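Local coordinates for lipid binding protein (Grifola frondosa, PDB 5H0Q), which probably binds membrane domains rich in sphingomyelin and cholesterol, at residues A[72-78]-A[117-123]; A[125-131]-A[145-151]. All blocks are in the same frame, centred on the assembly; numbering follows the deposited sequence.

Interaction 1: A[72-78]-A[117-123]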
loop_
_atom_site.group_PDB
_atom_site.type_symbol
_atom_site.label_atom_id
_atom_site.label_comp_id
_atom_site.label_asym_id
_atom_site.label_seq_id
_atom_site.Cartn_x
_atom_site.Cartn_y
_atom_site.Cartn_z
ATOM N N PRO A 72 -6.542 -10.027 -7.604
ATOM C CA PRO A 72 -5.968 -10.068 -6.253
ATOM C C PRO A 72 -4.475 -9.823 -6.251
ATOM O O PRO A 72 -3.757 -10.177 -7.196
ATOM C CB PRO A 72 -6.281 -11.489 -5.784
ATOM C CG PRO A 72 -6.333 -12.289 -7.054
ATOM C CD PRO A 72 -6.933 -11.372 -8.074
ATOM N N ILE A 73 -3.989 -9.259 -5.153
ATOM C CA ILE A 73 -2.553 -9.099 -4.953
ATOM C C ILE A 73 -2.168 -9.864 -3.699
ATOM O O ILE A 73 -2.986 -10.027 -2.790
ATOM C CB ILE A 73 -2.128 -7.615 -4.874
ATOM C CG1 ILE A 73 -2.766 -6.912 -3.673
ATOM C CG2 ILE A 73 -2.473 -6.905 -6.188
ATOM C CD1 ILE A 73 -2.444 -5.430 -3.557
ATOM N N THR A 74 -0.937 -10.375 -3.676
ATOM C CA THR A 74 -0.428 -11.202 -2.590
ATOM C C THR A 74 0.845 -10.580 -2.034
ATOM O O THR A 74 1.740 -10.211 -2.797
ATOM C CB THR A 74 -0.167 -12.627 -3.086
ATOM O OG1 THR A 74 -1.408 -13.192 -3.520
ATOM C CG2 THR A 74 0.425 -13.502 -1.987
ATOM N N ALA A 75 0.939 -10.492 -0.705
ATOM C CA ALA A 75 2.128 -9.956 -0.054
ATOM C C ALA A 75 3.291 -10.919 -0.286
ATOM O O ALA A 75 3.185 -12.111 0.012
ATOM C CB ALA A 75 1.893 -9.762 1.442
ATOM N N LYS A 76 4.381 -10.423 -0.855
ATOM C CA LYS A 76 5.537 -11.270 -1.144
ATOM C C LYS A 76 6.730 -11.000 -0.258
ATOM O O LYS A 76 7.501 -11.928 0.035
ATOM C CB LYS A 76 5.980 -11.085 -2.597
ATOM C CG LYS A 76 4.923 -11.485 -3.603
ATOM C CD LYS A 76 5.462 -11.413 -5.003
ATOM C CE LYS A 76 6.431 -12.555 -5.318
ATOM N NZ LYS A 76 7.654 -12.073 -6.029
ATOM N N ILE A 77 6.944 -9.737 0.098
ATOM C CA ILE A 77 8.056 -9.310 0.937
ATOM C C ILE A 77 7.520 -8.275 1.905
ATOM O O ILE A 77 6.724 -7.412 1.520
ATOM C CB ILE A 77 9.198 -8.685 0.115
ATOM C CG1 ILE A 77 9.752 -9.690 -0.883
ATOM C CG2 ILE A 77 10.300 -8.202 1.021
ATOM C CD1 ILE A 77 10.689 -9.079 -1.927
ATOM N N GLU A 78 7.969 -8.368 3.154
ATOM C CA GLU A 78 7.853 -7.301 4.144
ATOM C C GLU A 78 9.244 -7.064 4.700
ATOM O O GLU A 78 9.925 -8.019 5.072
ATOM C CB GLU A 78 6.931 -7.682 5.295
ATOM C CG GLU A 78 5.522 -7.981 4.940
ATOM C CD GLU A 78 4.765 -8.515 6.137
ATOM O OE1 GLU A 78 5.360 -8.578 7.241
ATOM O OE2 GLU A 78 3.583 -8.878 5.976
ATOM N N CYS A 117 9.002 -1.441 3.969
ATOM C CA CYS A 117 8.275 -1.622 2.725
ATOM C C CYS A 117 7.500 -2.923 2.746
ATOM O O CYS A 117 7.748 -3.818 3.563
ATOM C CB CYS A 117 9.228 -1.586 1.538
ATOM S SG CYS A 117 10.279 -3.084 1.408
ATOM N N ILE A 118 6.511 -2.979 1.876
ATOM C CA ILE A 118 5.818 -4.209 1.538
ATOM C C ILE A 118 5.843 -4.305 0.024
ATOM O O ILE A 118 5.725 -3.288 -0.665
ATOM C CB ILE A 118 4.367 -4.253 2.072
ATOM C CG1 ILE A 118 4.385 -4.194 3.598
ATOM C CG2 ILE A 118 3.692 -5.554 1.638
ATOM C CD1 ILE A 118 3.038 -4.396 4.242
ATOM N N VAL A 119 6.024 -5.515 -0.482
ATOM C CA VAL A 119 6.030 -5.786 -1.916
ATOM C C VAL A 119 4.869 -6.724 -2.188
ATOM O O VAL A 119 4.804 -7.822 -1.612
ATOM C CB VAL A 119 7.350 -6.405 -2.395
ATOM C CG1 VAL A 119 7.252 -6.704 -3.886
ATOM C CG2 VAL A 119 8.508 -5.485 -2.123
ATOM N N TYR A 120 3.942 -6.286 -3.032
ATOM C CA TYR A 120 2.796 -7.095 -3.422
ATOM C C TYR A 120 2.970 -7.606 -4.847
ATOM O O TYR A 120 3.388 -6.858 -5.732
ATOM C CB TYR A 120 1.487 -6.293 -3.353
ATOM C CG TYR A 120 1.041 -5.901 -1.961
ATOM C CD1 TYR A 120 0.536 -6.851 -1.089
ATOM C CD2 TYR A 120 1.168 -4.597 -1.517
ATOM C CE1 TYR A 120 0.147 -6.498 0.203
ATOM C CE2 TYR A 120 0.772 -4.242 -0.238
ATOM C CZ TYR A 120 0.279 -5.203 0.603
ATOM O OH TYR A 120 -0.097 -4.825 1.863
ATOM N N GLY A 121 2.582 -8.856 -5.077
ATOM C CA GLY A 121 2.587 -9.442 -6.408
ATOM C C GLY A 121 1.196 -9.455 -7.013
ATOM O O GLY A 121 0.209 -9.687 -6.321
ATOM N N THR A 122 1.142 -9.267 -8.327
ATOM C CA THR A 122 -0.100 -9.311 -9.083
ATOM C C THR A 122 -0.208 -10.614 -9.860
ATOM O O THR A 122 0.751 -11.364 -10.012
ATOM C CB THR A 122 -0.184 -8.136 -10.058
ATOM O OG1 THR A 122 0.773 -8.326 -11.126
ATOM C CG2 THR A 122 0.025 -6.794 -9.343
ATOM N N THR A 123 -1.395 -10.843 -10.416
ATOM C CA THR A 123 -1.628 -12.065 -11.175
ATOM C C THR A 123 -0.926 -12.045 -12.521
ATOM O O THR A 123 -0.697 -13.117 -13.095
ATOM C CB THR A 123 -3.131 -12.280 -11.394
ATOM O OG1 THR A 123 -3.706 -11.079 -11.916
ATOM C CG2 THR A 123 -3.805 -12.644 -10.092
#

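Interaction 2: A[125-131]-A[145-151]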
loop_
_atom_site.group_PDB
_atom_site.type_symbol
_atom_site.label_atom_id
_atom_site.label_comp_id
_atom_site.label_asym_id
_atom_site.label_seq_id
_atom_site.Cartn_x
_atom_site.Cartn_y
_atom_site.Cartn_z
ATOM N N ASN A 125 2.114 -11.022 -12.869
ATOM C CA ASN A 125 3.539 -11.251 -12.625
ATOM C C ASN A 125 4.316 -9.949 -12.589
ATOM O O ASN A 125 5.441 -9.868 -13.102
ATOM C CB ASN A 125 4.139 -12.205 -13.662
ATOM C CG ASN A 125 3.685 -13.627 -13.457
ATOM O OD1 ASN A 125 3.682 -14.125 -12.331
ATOM N ND2 ASN A 125 3.276 -14.285 -14.534
ATOM N N LEU A 126 3.699 -8.949 -11.945
ATOM C CA LEU A 126 4.333 -7.715 -11.535
ATOM C C LEU A 126 4.438 -7.701 -10.015
ATOM O O LEU A 126 3.629 -8.307 -9.306
ATOM C CB LEU A 126 3.537 -6.484 -12.015
ATOM C CG LEU A 126 3.403 -6.384 -13.539
ATOM C CD1 LEU A 126 2.639 -5.138 -13.908
ATOM C CD2 LEU A 126 4.759 -6.397 -14.245
ATOM N N ASP A 127 5.455 -7.022 -9.519
ATOM C CA ASP A 127 5.591 -6.753 -8.100
ATOM C C ASP A 127 5.515 -5.254 -7.889
ATOM O O ASP A 127 6.075 -4.472 -8.676
ATOM C CB ASP A 127 6.910 -7.281 -7.535
ATOM C CG ASP A 127 6.868 -8.760 -7.219
ATOM O OD1 ASP A 127 5.781 -9.356 -7.256
ATOM O OD2 ASP A 127 7.937 -9.330 -6.932
ATOM N N ILE A 128 4.840 -4.865 -6.809
ATOM C CA ILE A 128 4.678 -3.467 -6.477
ATOM C C ILE A 128 5.393 -3.229 -5.162
ATOM O O ILE A 128 4.940 -3.718 -4.123
ATOM C CB ILE A 128 3.210 -3.075 -6.353
ATOM C CG1 ILE A 128 2.443 -3.417 -7.617
ATOM C CG2 ILE A 128 3.128 -1.583 -6.049
ATOM C CD1 ILE A 128 0.941 -3.336 -7.481
ATOM N N PHE A 129 6.462 -2.439 -5.199
ATOM C CA PHE A 129 7.166 -2.002 -3.994
ATOM C C PHE A 129 6.447 -0.795 -3.402
ATOM O O PHE A 129 6.215 0.193 -4.099
ATOM C CB PHE A 129 8.604 -1.647 -4.364
ATOM C CG PHE A 129 9.438 -1.105 -3.233
ATOM C CD1 PHE A 129 9.314 0.217 -2.845
ATOM C CD2 PHE A 129 10.378 -1.895 -2.595
ATOM C CE1 PHE A 129 10.086 0.739 -1.821
ATOM C CE2 PHE A 129 11.169 -1.376 -1.568
ATOM C CZ PHE A 129 11.028 -0.050 -1.192
ATOM N N SER A 130 6.085 -0.876 -2.117
ATOM C CA SER A 130 5.453 0.233 -1.423
ATOM C C SER A 130 6.253 0.508 -0.160
ATOM O O SER A 130 6.236 -0.295 0.777
ATOM C CB SER A 130 4.004 -0.093 -1.102
ATOM O OG SER A 130 3.311 -0.416 -2.295
ATOM N N GLY A 131 6.949 1.633 -0.147
ATOM C CA GLY A 131 7.863 1.939 0.926
ATOM C C GLY A 131 7.581 3.278 1.577
ATOM O O GLY A 131 7.030 4.194 0.971
ATOM N N LEU A 145 7.220 6.050 -1.334
ATOM C CA LEU A 145 7.783 5.625 -2.611
ATOM C C LEU A 145 7.064 4.389 -3.110
ATOM O O LEU A 145 6.950 3.404 -2.373
ATOM C CB LEU A 145 9.263 5.308 -2.458
ATOM C CG LEU A 145 9.983 4.815 -3.721
ATOM C CD1 LEU A 145 10.099 5.949 -4.695
ATOM C CD2 LEU A 145 11.323 4.242 -3.350
ATOM N N VAL A 146 6.619 4.416 -4.368
ATOM C CA VAL A 146 6.082 3.220 -5.000
ATOM C C VAL A 146 6.877 2.955 -6.272
ATOM O O VAL A 146 7.332 3.881 -6.943
ATOM C CB VAL A 146 4.575 3.309 -5.324
ATOM C CG1 VAL A 146 3.772 3.371 -4.046
ATOM C CG2 VAL A 146 4.302 4.526 -6.192
ATOM N N GLU A 147 7.058 1.677 -6.578
ATOM C CA GLU A 147 7.630 1.251 -7.861
ATOM C C GLU A 147 6.908 0.005 -8.323
ATOM O O GLU A 147 6.750 -0.937 -7.540
ATOM C CB GLU A 147 9.119 0.953 -7.763
ATOM C CG GLU A 147 9.966 2.192 -7.650
ATOM C CD GLU A 147 11.467 1.917 -7.700
ATOM O OE1 GLU A 147 11.866 0.739 -7.801
ATOM O OE2 GLU A 147 12.237 2.896 -7.592
ATOM N N VAL A 148 6.486 -0.007 -9.584
ATOM C CA VAL A 148 5.935 -1.201 -10.213
ATOM C C VAL A 148 7.023 -1.759 -11.118
ATOM O O VAL A 148 7.571 -1.026 -11.937
ATOM C CB VAL A 148 4.665 -0.901 -11.029
ATOM C CG1 VAL A 148 4.003 -2.201 -11.477
ATOM C CG2 VAL A 148 3.672 -0.063 -10.237
ATOM N N ARG A 149 7.348 -3.036 -10.947
ATOM C CA ARG A 149 8.388 -3.700 -11.726
ATOM C C ARG A 149 7.981 -5.145 -12.002
ATOM O O ARG A 149 6.965 -5.631 -11.517
ATOM C CB ARG A 149 9.737 -3.667 -10.993
ATOM C CG ARG A 149 10.322 -2.276 -10.812
ATOM C CD ARG A 149 10.694 -1.598 -12.112
ATOM N NE ARG A 149 11.450 -0.359 -11.894
ATOM C CZ ARG A 149 10.923 0.842 -11.650
ATOM N NH1 ARG A 149 9.613 0.997 -11.607
ATOM N NH2 ARG A 149 11.721 1.898 -11.477
ATOM N N GLN A 150 8.808 -5.831 -12.798
ATOM C CA GLN A 150 8.595 -7.252 -13.029
ATOM C C GLN A 150 8.692 -8.010 -11.710
ATOM O O GLN A 150 9.467 -7.654 -10.817
ATOM C CB GLN A 150 9.628 -7.805 -14.025
ATOM C CG GLN A 150 9.486 -7.254 -15.418
ATOM C CD GLN A 150 8.532 -8.068 -16.265
ATOM O OE1 GLN A 150 8.236 -9.216 -15.948
ATOM N NE2 GLN A 150 8.046 -7.478 -17.347
ATOM N N SER A 151 7.917 -9.088 -11.610
ATOM C CA SER A 151 7.981 -9.966 -10.449
ATOM C C SER A 151 9.413 -10.403 -10.187
ATOM O O SER A 151 10.160 -10.715 -11.117
ATOM C CB SER A 151 7.097 -11.194 -10.668
ATOM O OG SER A 151 7.200 -12.089 -9.573
#

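Interaction 1: A[72-78]-A[117-123]
Val119 O takes two donors from the facing strand: Lys76 N at 2.7 Å, almost straight out from the C=O bond, and Ile77 N at 3.3 Å, a weak bond. Two successive residues thus share one partner, which makes a classic beta bulge and shifts the register by one residue. Before it, Thr74 and Gly121 form a hydrogen-bonded pair, with Thr74 N giving to Gly121 O at 3.0 Å and Gly121 N returning to Thr74 O at 2.8 Å. Beyond it, Val119 N gives to Ile77 O at 2.8 Å. The carbonyls of Gly121, Thr74 and Ile77 each also receive a CA-H...O contact, from Ile73, Tyr120 and Ile118 respectively. These antiparallel partners, strands 73-80 and 114-121, lie inside a five-stranded sheet. The other edge of each backbone is used as well: Ala75 bonds to Lys92, and Tyr120 to Ile128. The bulge turns Lys76 so that its methylene CD lies against the backbone of Gly121, where the lack of a side chain leaves room for it; its NZ then forms a salt bridge with Asp127. Glu78 OE1 pairs with Arg90, and Thr122 OG1 bonds to Asp124 and Leu126. With its CG1 branch placed between the backbone N and carbonyl carbon (chi1 63°), Ile73 sets CD1 over one face of the Tyr120 ring, 4.2 Å from the centroid, a CH-pi contact. Ile118 CG2 lies over the opposite face, toward the rim. Ala75 is small enough for the ring to lie beside it, CB 3.9 Å from Tyr120 CE1. On the other face of the sheet, beta-branched Ile77 and Val119 meet CB to CB at 3.9 Å, where Trp155 packs on Ile77 and Trp154 on Val119, both from helix 153-156.

Interaction 2: A[125-131]-A[145-151]
Phe129 and Leu145 both hold CG opposite the backbone nitrogen (chi1 177° and 179°), and from these positions the Phe129 ring and the leucine branch meet obliquely, with CE1 4.0 Å from Leu145 CD2. The edge of the same ring also comes close to the Leu145 carbonyl oxygen, and Gly131, lacking a side chain, leaves space where a CB would run into the ring. Met163 of helix 160-169 and Trp154 also pack on Phe129, so a large apolar ring suits this buried place. On the other face, Val148 points CG1 away from its backbone N (chi1 -171°), and Leu126 reaches in from the strand end to put CD1 4.0 Å from Val148 CG1; Val148, Ile128 and Val146 pack on Ala184, and Leu126 on Val182. Ser130, buried on that face, has its hydroxyl bonded to Tyr200. The backbones are joined by paired bonds: Asp127 N to Arg149 O at 2.9 Å with Arg149 N to Asp127 O at 3.0 Å, and similar pairs at Phe129-Glu147 and Gly131-Leu145. At the open end, Ser151 N reaches Asn125 O from above the carbonyl plane, and Ser151 packs CA against the Asp127 carboxylate, whose OD2 accepts from Gly152 N. The Arg149 guanidinium bends back so that NH1 donates in its own plane to Val148 O at 2.9 Å, while Glu147 OE1 lies over its face, a long contact of charge alone. Consecutive antiparallel strands 126-134 and 143-150 make a beta hairpin at the border of the five-stranded sheet, packed on strand 182-188 on one face and on helices on the other.

In the fold
Interactions 1 and 2 are successive strand pairings in one antiparallel sheet, their centres about 8 Å apart. Strands 114-121 and 126-134, which follow each other in the chain, join them: Ile128 N lies 2.7 Å from Tyr120 O and Ser130 N 2.8 Å from Ile118 O, both probable hydrogen bonds. Between these strands the packing is close as well, with Gly121 CA 3.3 Å from Asp127 OD1 and Cys117 CB 3.3 Å from Ser130 O. Helix 153-156 packs on both contacts. Both are structural packing within the sheet, inside the Nakanori-like family region.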